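PDB 3WZ3: TraM protein from Plasmid R64, which probably serves as an inner-membrane component of a type IVB secretion (conjugation) apparatus, this chain being its periplasmic fragment with a probably NTF2-like fold. Local coordinates for residues A19-L24 against A46-A51; S37-D42 against K126-E131; Y94-R99 against F112-T117. All blocks are in the same frame, centred on the assembly; numbering follows the deposited sequence.

Contact 1: residues A19-L24 against A46-A51; sequences ATAFNL and AGYVNA
Y48 points its ring at A21 and F22 because its CG stands anti to the backbone N (chi1 173°), which lays the phenol across the gap from helix 42-54 to the end of helix 7-22. F22 reaches back with its CG beside its own backbone N (chi1 -64°), and the two side chains run past one another, heading opposite ways. Their rings form an offset edge-to-face pair, the edge of Y48 directed at the face of F22, with centroids 5.5 Å apart and planes at 81°; the nearest atoms are the two CE1 carbons, F22 CE1 and Y48 CE1, at 3.8 Å. A21 CB lies off the plane of the phenol, near its rim, 3.5 Å from Y48 CE1; the same methyl also sits over a face of the F22 ring, so it fills the angle between the rings. Beyond it, Y48 OH donates to A21 O at 2.6 Å, in the carbonyl plane and on a lone pair. L24 CD2 also approaches the hydroxyl, 4.0 Å from Y48 OH, while A51 CB meets the rim of the F22 ring at CZ, near the ring plane. I33 and L36 also pack on Y48. N23 turns away and folds its amide back, ND2 giving a nearly straight bond of 2.8 Å to A19 O. The chemistry is that of a buried tyrosine whose one polar atom is satisfied by a main-chain carbonyl: the short bond fixes where the phenol ends, and apolar contacts hold the rest of the ring between two helices.

Contact 2: residues S37-D42 against K126-E131; sequences SPRFSD and KPSGME. With SO4 (sulfate ion), chain B.
K126 NZ donates to P38 O at 2.9 Å from above the carbonyl plane, the lysine chain reaching the 37-42 loop extended beyond CG; F40 O lies 3.0 Å from the same NZ. Within its own segment K126 NZ makes a salt bridge of 2.7 Å with E131 OE1, met nearly along the C-O axis. E131 CG sits between its backbone N and carbonyl carbon (chi1 72°), from which the extended chain carries the carboxylate to S41 and K126 NZ. E131 OE2 takes a hydrogen bond from Q119, so both oxygens are held.

A water supplies the second polar link: it donates to P38 O and accepts from S128 OG and from R39 NH2, the latter in the guanidinium plane at 2.9 Å. S128 OG also accepts from M130 N, an ST turn that overlaps the end of the type I turn K126-G129.

Two weaker C-H to oxygen approaches follow: S41 CB is 3.6 Å from E131 OE2, and E131 CA offers a C-H to R39 O at 3.4 Å.

In one of its two conformers S37 OG donates to O2 of a sulfate, probably from the crystallisation liquor.

S41 is the N-cap of helix 42-54, its OG accepting from G44 N, and R39 and S41 bond through their backbones to I132. The arrangement is a helix-linking loop anchored on the beginning of strand 130-139, outermost in the antiparallel sheet of this chain.

Contact 3: residues Y94-R99 against F112-T117; sequences YPVRMR and FVFEIT
V96, M98, F112 and F114 pack together on one face of the two strands. V96 CG2 lies 3.6 Å from F114 CD1, meeting the ring obliquely. M98 is a selenomethionine whose chain bends at chi3 (72°), which turns its methyl back toward F114: CE comes to 3.8 Å from F114 CE1. Its CG meets the edge of the F112 ring at CE2, and SE stands 5.2 Å from that ring's centroid in an oblique Met-aromatic contact. At the other end Y94 CE1 touches I116 CG1 at 4.0 Å, the two side chains crossing at about a right angle.

Behind these side chains lies the backbone register. Y94 with F114 and V96 with F112 are hydrogen-bonded antiparallel pairs, each with two bonds; Y94 N to F114 O measures 2.9 Å. Amid them P95 and V113 form a non-hydrogen-bonded pair with side chains on the other face; between the strands V113 CA and P95 CA direct C-H groups at Y94 O and F112 O.

Further out, helix 7-22 covers the aromatic face: L18 packs on Y94 and F114, and Y94 OH is hydrogen-bonded to M11 O. Strands 67-82 and 130-139 continue the sheet on either side. The arrangement is a twisted antiparallel beta hairpin, 88-101 with 110-120, at the centre of a four-stranded sheet covered by helices, consistent with the NTF2-like clan.

How the contacts relate
All three contacts belong to one helix-on-sheet fold. Contacts 1 and 3 lie closest, their centres 10 Å apart: F22 CZ meets F114 CZ at 3.5 Å and F22 CD1 meets M98 CE at 3.7 Å, so the helix-helix junction sits directly on the aromatic face of the hairpin. Contact 2 joins contact 1 through packing of F40 CE2 on Y48 CB at 4.1 Å, though their centres are 15 Å apart. Contacts 2 and 3 do not touch; their centres are 19 Å apart on opposite sides of the chain's centre, yet the neighbouring strands 110-120 and 130-139 link them. The sulfate lies beside contact 2, at S37.

Contact 1: residues A19-L24 against A46-A51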
loop_
_atom_site.group_PDB
_atom_site.type_symbol
_atom_site.label_atom_id
_atom_site.label_comp_id
_atom_site.label_asym_id
_atom_site.label_seq_id
_atom_site.Cartn_x
_atom_site.Cartn_y
_atom_site.Cartn_z
ATOM N N ALA A 19 -4.467 2.805 -2.541
ATOM C CA ALA A 19 -5.813 3.326 -2.282
ATOM C C ALA A 19 -6.567 2.427 -1.311
ATOM O O ALA A 19 -7.196 2.890 -0.348
ATOM C CB ALA A 19 -6.604 3.479 -3.579
ATOM N N THR A 20 -6.527 1.129 -1.562
ATOM C CA THR A 20 -7.197 0.178 -0.691
ATOM C C THR A 20 -6.544 0.108 0.684
ATOM O O THR A 20 -7.232 0.009 1.709
ATOM C CB THR A 20 -7.194 -1.226 -1.328
ATOM O OG1 THR A 20 -7.766 -1.141 -2.635
ATOM C CG2 THR A 20 -8.020 -2.197 -0.482
ATOM N N ALA A 21 -5.213 0.164 0.724
ATOM C CA ALA A 21 -4.493 -0.031 1.966
ATOM C C ALA A 21 -4.765 1.057 2.997
ATOM O O ALA A 21 -4.757 0.791 4.198
ATOM C CB ALA A 21 -2.997 -0.116 1.690
ATOM N N PHE A 22 -4.999 2.282 2.529
ATOM C CA PHE A 22 -5.059 3.415 3.441
ATOM C C PHE A 22 -6.394 4.150 3.465
ATOM O O PHE A 22 -6.494 5.236 4.007
ATOM C CB PHE A 22 -3.873 4.358 3.204
ATOM C CG PHE A 22 -2.552 3.720 3.515
ATOM C CD1 PHE A 22 -2.224 3.380 4.815
ATOM C CD2 PHE A 22 -1.663 3.429 2.507
ATOM C CE1 PHE A 22 -1.007 2.754 5.101
ATOM C CE2 PHE A 22 -0.449 2.816 2.782
ATOM C CZ PHE A 22 -0.123 2.478 4.087
ATOM N N ASN A 23 -7.428 3.506 2.932
ATOM C CA ASN A 23 -8.812 3.921 3.152
ATOM C C ASN A 23 -9.546 2.853 3.940
ATOM O O ASN A 23 -9.983 1.855 3.389
ATOM C CB ASN A 23 -9.490 4.250 1.827
ATOM C CG ASN A 23 -8.967 5.554 1.245
ATOM O OD1 ASN A 23 -9.426 6.633 1.612
ATOM N ND2 ASN A 23 -7.985 5.461 0.361
ATOM N N LEU A 24 -9.637 3.076 5.246
ATOM C CA LEU A 24 -10.097 2.061 6.181
ATOM C C LEU A 24 -11.268 2.583 6.991
ATOM O O LEU A 24 -11.314 3.754 7.394
ATOM C CB LEU A 24 -8.968 1.673 7.131
ATOM C CG LEU A 24 -7.707 1.087 6.488
ATOM C CD1 LEU A 24 -6.660 0.880 7.578
ATOM C CD2 LEU A 24 -7.974 -0.217 5.721
ATOM N N ALA A 46 4.410 -7.149 5.610
ATOM C CA ALA A 46 5.066 -6.651 6.814
ATOM C C ALA A 46 5.379 -5.170 6.726
ATOM O O ALA A 46 5.309 -4.460 7.741
ATOM C CB ALA A 46 6.338 -7.438 7.081
ATOM N N GLY A 47 5.734 -4.676 5.541
ATOM C CA GLY A 47 5.984 -3.254 5.376
ATOM C C GLY A 47 4.724 -2.420 5.528
ATOM O O GLY A 47 4.778 -1.302 6.051
ATOM N N TYR A 48 3.595 -2.947 5.074
ATOM C CA TYR A 48 2.302 -2.294 5.301
ATOM C C TYR A 48 1.980 -2.258 6.806
ATOM O O TYR A 48 1.590 -1.227 7.333
ATOM C CB TYR A 48 1.230 -3.058 4.513
ATOM C CG TYR A 48 -0.212 -2.662 4.725
ATOM C CD1 TYR A 48 -0.595 -1.331 4.758
ATOM C CD2 TYR A 48 -1.202 -3.631 4.785
ATOM C CE1 TYR A 48 -1.920 -0.972 4.910
ATOM C CE2 TYR A 48 -2.550 -3.279 4.937
ATOM C CZ TYR A 48 -2.886 -1.942 5.002
ATOM O OH TYR A 48 -4.209 -1.575 5.146
ATOM N N VAL A 49 2.158 -3.380 7.501
ATOM C CA VAL A 49 1.889 -3.428 8.931
ATOM C C VAL A 49 2.789 -2.429 9.662
ATOM O O VAL A 49 2.324 -1.717 10.558
ATOM C CB VAL A 49 2.077 -4.864 9.476
ATOM C CG1 VAL A 49 2.029 -4.869 11.021
ATOM C CG2 VAL A 49 1.027 -5.807 8.891
ATOM N N ASN A 50 4.065 -2.356 9.284
ATOM C CA ASN A 50 4.975 -1.357 9.848
ATOM C C ASN A 50 4.487 0.072 9.629
ATOM O O ASN A 50 4.570 0.894 10.556
ATOM C CB ASN A 50 6.389 -1.521 9.283
ATOM C CG ASN A 50 7.413 -0.656 10.014
ATOM O OD1 ASN A 50 7.613 -0.808 11.214
ATOM N ND2 ASN A 50 8.059 0.243 9.287
ATOM N N ALA A 51 4.000 0.374 8.423
ATOM C CA ALA A 51 3.502 1.717 8.119
ATOM C C ALA A 51 2.283 2.075 8.982
ATOM O O ALA A 51 2.156 3.210 9.472
ATOM C CB ALA A 51 3.177 1.853 6.630
#

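Contact 2: residues S37-D42 against K126-E131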
loop_
_atom_site.group_PDB
_atom_site.type_symbol
_atom_site.label_atom_id
_atom_site.label_comp_id
_atom_site.label_asym_id
_atom_site.label_seq_id
_atom_site.Cartn_x
_atom_site.Cartn_y
_atom_site.Cartn_z
ATOM N N SER A 37 -4.316 -8.886 1.389
ATOM C CA SER A 37 -3.176 -9.800 1.373
ATOM C C SER A 37 -2.773 -10.301 -0.029
ATOM O O SER A 37 -1.591 -10.474 -0.314
ATOM C CB SER A 37 -3.437 -10.973 2.329
ATOM O OG SER A 37 -2.275 -11.768 2.504
ATOM N N PRO A 38 -3.769 -10.555 -0.921
ATOM C CA PRO A 38 -3.363 -11.061 -2.243
ATOM C C PRO A 38 -2.486 -10.092 -3.032
ATOM O O PRO A 38 -1.802 -10.510 -3.993
ATOM C CB PRO A 38 -4.694 -11.248 -2.976
ATOM C CG PRO A 38 -5.693 -11.492 -1.868
ATOM C CD PRO A 38 -5.235 -10.596 -0.737
ATOM N N ARG A 39 -2.484 -8.818 -2.659
ATOM C CA ARG A 39 -1.696 -7.820 -3.399
ATOM C C ARG A 39 -0.240 -7.803 -2.948
ATOM O O ARG A 39 0.579 -7.085 -3.532
ATOM C CB ARG A 39 -2.291 -6.416 -3.235
ATOM C CG ARG A 39 -3.709 -6.287 -3.750
ATOM C CD ARG A 39 -3.720 -6.393 -5.257
ATOM N NE ARG A 39 -5.050 -6.262 -5.848
ATOM C CZ ARG A 39 -5.635 -7.203 -6.582
ATOM N NH1 ARG A 39 -6.850 -6.991 -7.080
ATOM N NH2 ARG A 39 -5.009 -8.357 -6.821
ATOM N N PHE A 40 0.103 -8.589 -1.929
ATOM C CA PHE A 40 1.433 -8.520 -1.297
ATOM C C PHE A 40 2.066 -9.895 -1.167
ATOM O O PHE A 40 1.339 -10.881 -1.008
ATOM C CB PHE A 40 1.307 -7.984 0.143
ATOM C CG PHE A 40 0.951 -6.522 0.258
ATOM C CD1 PHE A 40 -0.364 -6.090 0.201
ATOM C CD2 PHE A 40 1.960 -5.582 0.463
ATOM C CE1 PHE A 40 -0.658 -4.747 0.346
ATOM C CE2 PHE A 40 1.670 -4.243 0.612
ATOM C CZ PHE A 40 0.374 -3.820 0.544
ATOM N N SER A 41 3.400 -9.979 -1.201
ATOM C CA SER A 41 4.052 -11.131 -0.596
ATOM C C SER A 41 3.985 -10.930 0.921
ATOM O O SER A 41 3.718 -9.828 1.402
ATOM C CB SER A 41 5.521 -11.214 -1.015
ATOM O OG SER A 41 6.268 -10.151 -0.430
ATOM N N ASP A 42 4.299 -11.964 1.695
ATOM C CA ASP A 42 4.214 -11.792 3.141
ATOM C C ASP A 42 5.260 -10.797 3.664
ATOM O O ASP A 42 4.993 -10.047 4.606
ATOM C CB ASP A 42 4.272 -13.154 3.850
ATOM C CG ASP A 42 2.979 -13.955 3.672
ATOM O OD1 ASP A 42 1.991 -13.406 3.137
ATOM O OD2 ASP A 42 2.936 -15.140 4.060
ATOM N N LYS A 126 -1.441 -16.331 -8.741
ATOM C CA LYS A 126 -2.207 -15.113 -8.578
ATOM C C LYS A 126 -2.526 -14.554 -9.956
ATOM O O LYS A 126 -1.613 -14.195 -10.711
ATOM C CB LYS A 126 -1.405 -14.067 -7.797
ATOM C CG LYS A 126 -1.150 -14.417 -6.359
ATOM C CD LYS A 126 -0.511 -13.231 -5.631
ATOM C CE LYS A 126 -0.327 -13.577 -4.162
ATOM N NZ LYS A 126 0.272 -12.447 -3.388
ATOM N N PRO A 127 -3.812 -14.489 -10.310
ATOM C CA PRO A 127 -4.143 -14.120 -11.689
ATOM C C PRO A 127 -3.694 -12.717 -12.095
ATOM O O PRO A 127 -3.567 -12.465 -13.293
ATOM C CB PRO A 127 -5.674 -14.277 -11.742
ATOM C CG PRO A 127 -6.100 -14.127 -10.315
ATOM C CD PRO A 127 -5.029 -14.767 -9.508
ATOM N N SER A 128 -3.447 -11.829 -11.125
ATOM C CA SER A 128 -2.884 -10.513 -11.444
ATOM C C SER A 128 -1.476 -10.632 -11.998
ATOM O O SER A 128 -1.006 -9.718 -12.662
ATOM C CB SER A 128 -2.791 -9.638 -10.185
ATOM O OG SER A 128 -1.840 -10.168 -9.300
ATOM N N GLY A 129 -0.803 -11.731 -11.678
ATOM C CA GLY A 129 0.598 -11.903 -12.019
ATOM C C GLY A 129 1.561 -10.985 -11.296
ATOM O O GLY A 129 2.722 -10.867 -11.711
HETATM N N MSE A 130 1.108 -10.337 -10.222
HETATM C CA MSE A 130 1.968 -9.394 -9.513
HETATM C C MSE A 130 1.706 -9.419 -8.018
HETATM O O MSE A 130 0.605 -9.773 -7.574
HETATM C CB MSE A 130 1.694 -7.975 -10.013
HETATM C CG MSE A 130 2.222 -7.733 -11.424
HETATM SE SE MSE A 130 1.873 -5.915 -12.093
HETATM C CE MSE A 130 0.001 -6.137 -12.546
ATOM N N GLU A 131 2.698 -8.981 -7.252
ATOM C CA GLU A 131 2.504 -8.730 -5.824
ATOM C C GLU A 131 3.561 -7.756 -5.338
ATOM O O GLU A 131 4.672 -7.683 -5.886
ATOM C CB GLU A 131 2.564 -10.039 -5.022
ATOM C CG GLU A 131 3.936 -10.617 -4.922
ATOM C CD GLU A 131 3.972 -12.029 -4.363
ATOM O OE1 GLU A 131 2.901 -12.561 -3.974
ATOM O OE2 GLU A 131 5.077 -12.617 -4.306
HETATM S S SO4 B . -3.762 -14.650 0.156
HETATM O O1 SO4 B . -3.160 -14.437 -1.148
HETATM O O2 SO4 B . -3.065 -13.826 1.128
HETATM O O3 SO4 B . -5.147 -14.193 0.219
HETATM O O4 SO4 B . -3.651 -16.071 0.493
HETATM O O HOH W 1 -2.488 -9.832 -6.614
#

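Contact 3: residues Y94-R99 against F112-T117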
loop_
_atom_site.group_PDB
_atom_site.type_symbol
_atom_site.label_atom_id
_atom_site.label_comp_id
_atom_site.label_asym_id
_atom_site.label_seq_id
_atom_site.Cartn_x
_atom_site.Cartn_y
_atom_site.Cartn_z
ATOM N N TYR A 94 5.276 6.868 -4.842
ATOM C CA TYR A 94 4.027 7.621 -4.947
ATOM C C TYR A 94 3.867 8.551 -3.754
ATOM O O TYR A 94 4.036 8.117 -2.627
ATOM C CB TYR A 94 2.815 6.674 -4.889
ATOM C CG TYR A 94 2.779 5.512 -5.851
ATOM C CD1 TYR A 94 3.465 4.346 -5.560
ATOM C CD2 TYR A 94 1.972 5.541 -6.997
ATOM C CE1 TYR A 94 3.399 3.241 -6.398
ATOM C CE2 TYR A 94 1.889 4.435 -7.833
ATOM C CZ TYR A 94 2.612 3.304 -7.526
ATOM O OH TYR A 94 2.543 2.196 -8.350
ATOM N N PRO A 95 3.471 9.802 -3.987
ATOM C CA PRO A 95 3.037 10.650 -2.863
ATOM C C PRO A 95 1.734 10.090 -2.284
ATOM O O PRO A 95 0.882 9.656 -3.062
ATOM C CB PRO A 95 2.764 12.015 -3.523
ATOM C CG PRO A 95 3.242 11.915 -4.944
ATOM C CD PRO A 95 3.314 10.466 -5.292
ATOM N N VAL A 96 1.606 10.088 -0.954
ATOM C CA VAL A 96 0.369 9.683 -0.310
ATOM C C VAL A 96 0.089 10.663 0.822
ATOM O O VAL A 96 0.966 10.930 1.643
ATOM C CB VAL A 96 0.484 8.266 0.280
ATOM C CG1 VAL A 96 -0.806 7.889 1.012
ATOM C CG2 VAL A 96 0.809 7.272 -0.820
ATOM N N ARG A 97 -1.117 11.213 0.852
ATOM C CA ARG A 97 -1.523 12.010 2.002
ATOM C C ARG A 97 -2.661 11.261 2.676
ATOM O O ARG A 97 -3.522 10.714 2.007
ATOM C CB ARG A 97 -1.934 13.431 1.587
ATOM C CG ARG A 97 -3.012 13.516 0.547
ATOM C CD ARG A 97 -3.181 14.974 0.071
ATOM N NE ARG A 97 -4.208 15.119 -0.961
ATOM C CZ ARG A 97 -5.505 15.277 -0.711
ATOM N NH1 ARG A 97 -5.945 15.311 0.540
ATOM N NH2 ARG A 97 -6.366 15.401 -1.712
HETATM N N MSE A 98 -2.634 11.202 3.997
HETATM C CA MSE A 98 -3.677 10.468 4.717
HETATM C C MSE A 98 -4.102 11.178 5.983
HETATM O O MSE A 98 -3.365 11.990 6.539
HETATM C CB MSE A 98 -3.233 9.029 5.011
HETATM C CG MSE A 98 -2.109 8.891 6.006
HETATM SE SE MSE A 98 -1.553 7.016 6.296
HETATM C CE MSE A 98 -0.662 6.716 4.606
ATOM N N ARG A 99 -5.303 10.866 6.439
ATOM C CA ARG A 99 -5.859 11.582 7.579
ATOM C C ARG A 99 -6.834 10.713 8.345
ATOM O O ARG A 99 -7.680 10.059 7.745
ATOM C CB ARG A 99 -6.571 12.856 7.107
ATOM C CG ARG A 99 -6.948 13.768 8.269
ATOM C CD ARG A 99 -7.582 15.046 7.780
ATOM N NE ARG A 99 -7.545 16.060 8.829
ATOM C CZ ARG A 99 -7.803 17.347 8.634
ATOM N NH1 ARG A 99 -8.111 17.787 7.421
ATOM N NH2 ARG A 99 -7.746 18.190 9.655
ATOM N N PHE A 112 3.350 11.647 2.909
ATOM C CA PHE A 112 4.412 10.660 2.768
ATOM C C PHE A 112 4.754 10.468 1.294
ATOM O O PHE A 112 3.977 10.845 0.405
ATOM C CB PHE A 112 3.959 9.282 3.297
ATOM C CG PHE A 112 3.495 9.283 4.736
ATOM C CD1 PHE A 112 4.399 9.092 5.764
ATOM C CD2 PHE A 112 2.162 9.465 5.041
ATOM C CE1 PHE A 112 3.968 9.093 7.100
ATOM C CE2 PHE A 112 1.727 9.467 6.358
ATOM C CZ PHE A 112 2.633 9.277 7.382
ATOM N N VAL A 113 5.909 9.867 1.043
ATOM C CA VAL A 113 6.174 9.248 -0.245
ATOM C C VAL A 113 6.351 7.761 0.032
ATOM O O VAL A 113 7.240 7.364 0.783
ATOM C CB VAL A 113 7.436 9.821 -0.946
ATOM C CG1 VAL A 113 7.698 9.066 -2.227
ATOM C CG2 VAL A 113 7.229 11.303 -1.261
ATOM N N PHE A 114 5.498 6.934 -0.564
ATOM C CA PHE A 114 5.658 5.489 -0.442
ATOM C C PHE A 114 6.464 4.874 -1.566
ATOM O O PHE A 114 6.200 5.145 -2.739
ATOM C CB PHE A 114 4.299 4.802 -0.408
ATOM C CG PHE A 114 3.678 4.763 0.950
ATOM C CD1 PHE A 114 3.136 5.903 1.515
ATOM C CD2 PHE A 114 3.649 3.585 1.670
ATOM C CE1 PHE A 114 2.558 5.867 2.772
ATOM C CE2 PHE A 114 3.081 3.537 2.940
ATOM C CZ PHE A 114 2.538 4.685 3.491
ATOM N N GLU A 115 7.429 4.054 -1.208
ATOM C CA GLU A 115 8.157 3.260 -2.199
ATOM C C GLU A 115 7.604 1.845 -2.175
ATOM O O GLU A 115 7.470 1.246 -1.103
ATOM C CB GLU A 115 9.653 3.262 -1.918
ATOM C CG GLU A 115 10.439 2.475 -2.954
ATOM C CD GLU A 115 11.892 2.464 -2.641
ATOM O OE1 GLU A 115 12.498 1.366 -2.618
ATOM O OE2 GLU A 115 12.441 3.558 -2.381
ATOM N N ILE A 116 7.281 1.329 -3.351
ATOM C CA ILE A 116 6.656 0.037 -3.542
ATOM C C ILE A 116 7.478 -0.733 -4.573
ATOM O O ILE A 116 7.708 -0.219 -5.670
ATOM C CB ILE A 116 5.230 0.255 -4.132
ATOM C CG1 ILE A 116 4.397 1.119 -3.181
ATOM C CG2 ILE A 116 4.547 -1.071 -4.430
ATOM C CD1 ILE A 116 4.190 0.461 -1.901
ATOM N N THR A 117 7.949 -1.929 -4.239
ATOM C CA THR A 117 8.535 -2.805 -5.243
ATOM C C THR A 117 7.559 -3.937 -5.536
ATOM O O THR A 117 7.129 -4.661 -4.619
ATOM C CB THR A 117 9.895 -3.371 -4.852
ATOM O OG1 THR A 117 10.848 -2.301 -4.752
ATOM C CG2 THR A 117 10.395 -4.309 -5.943
#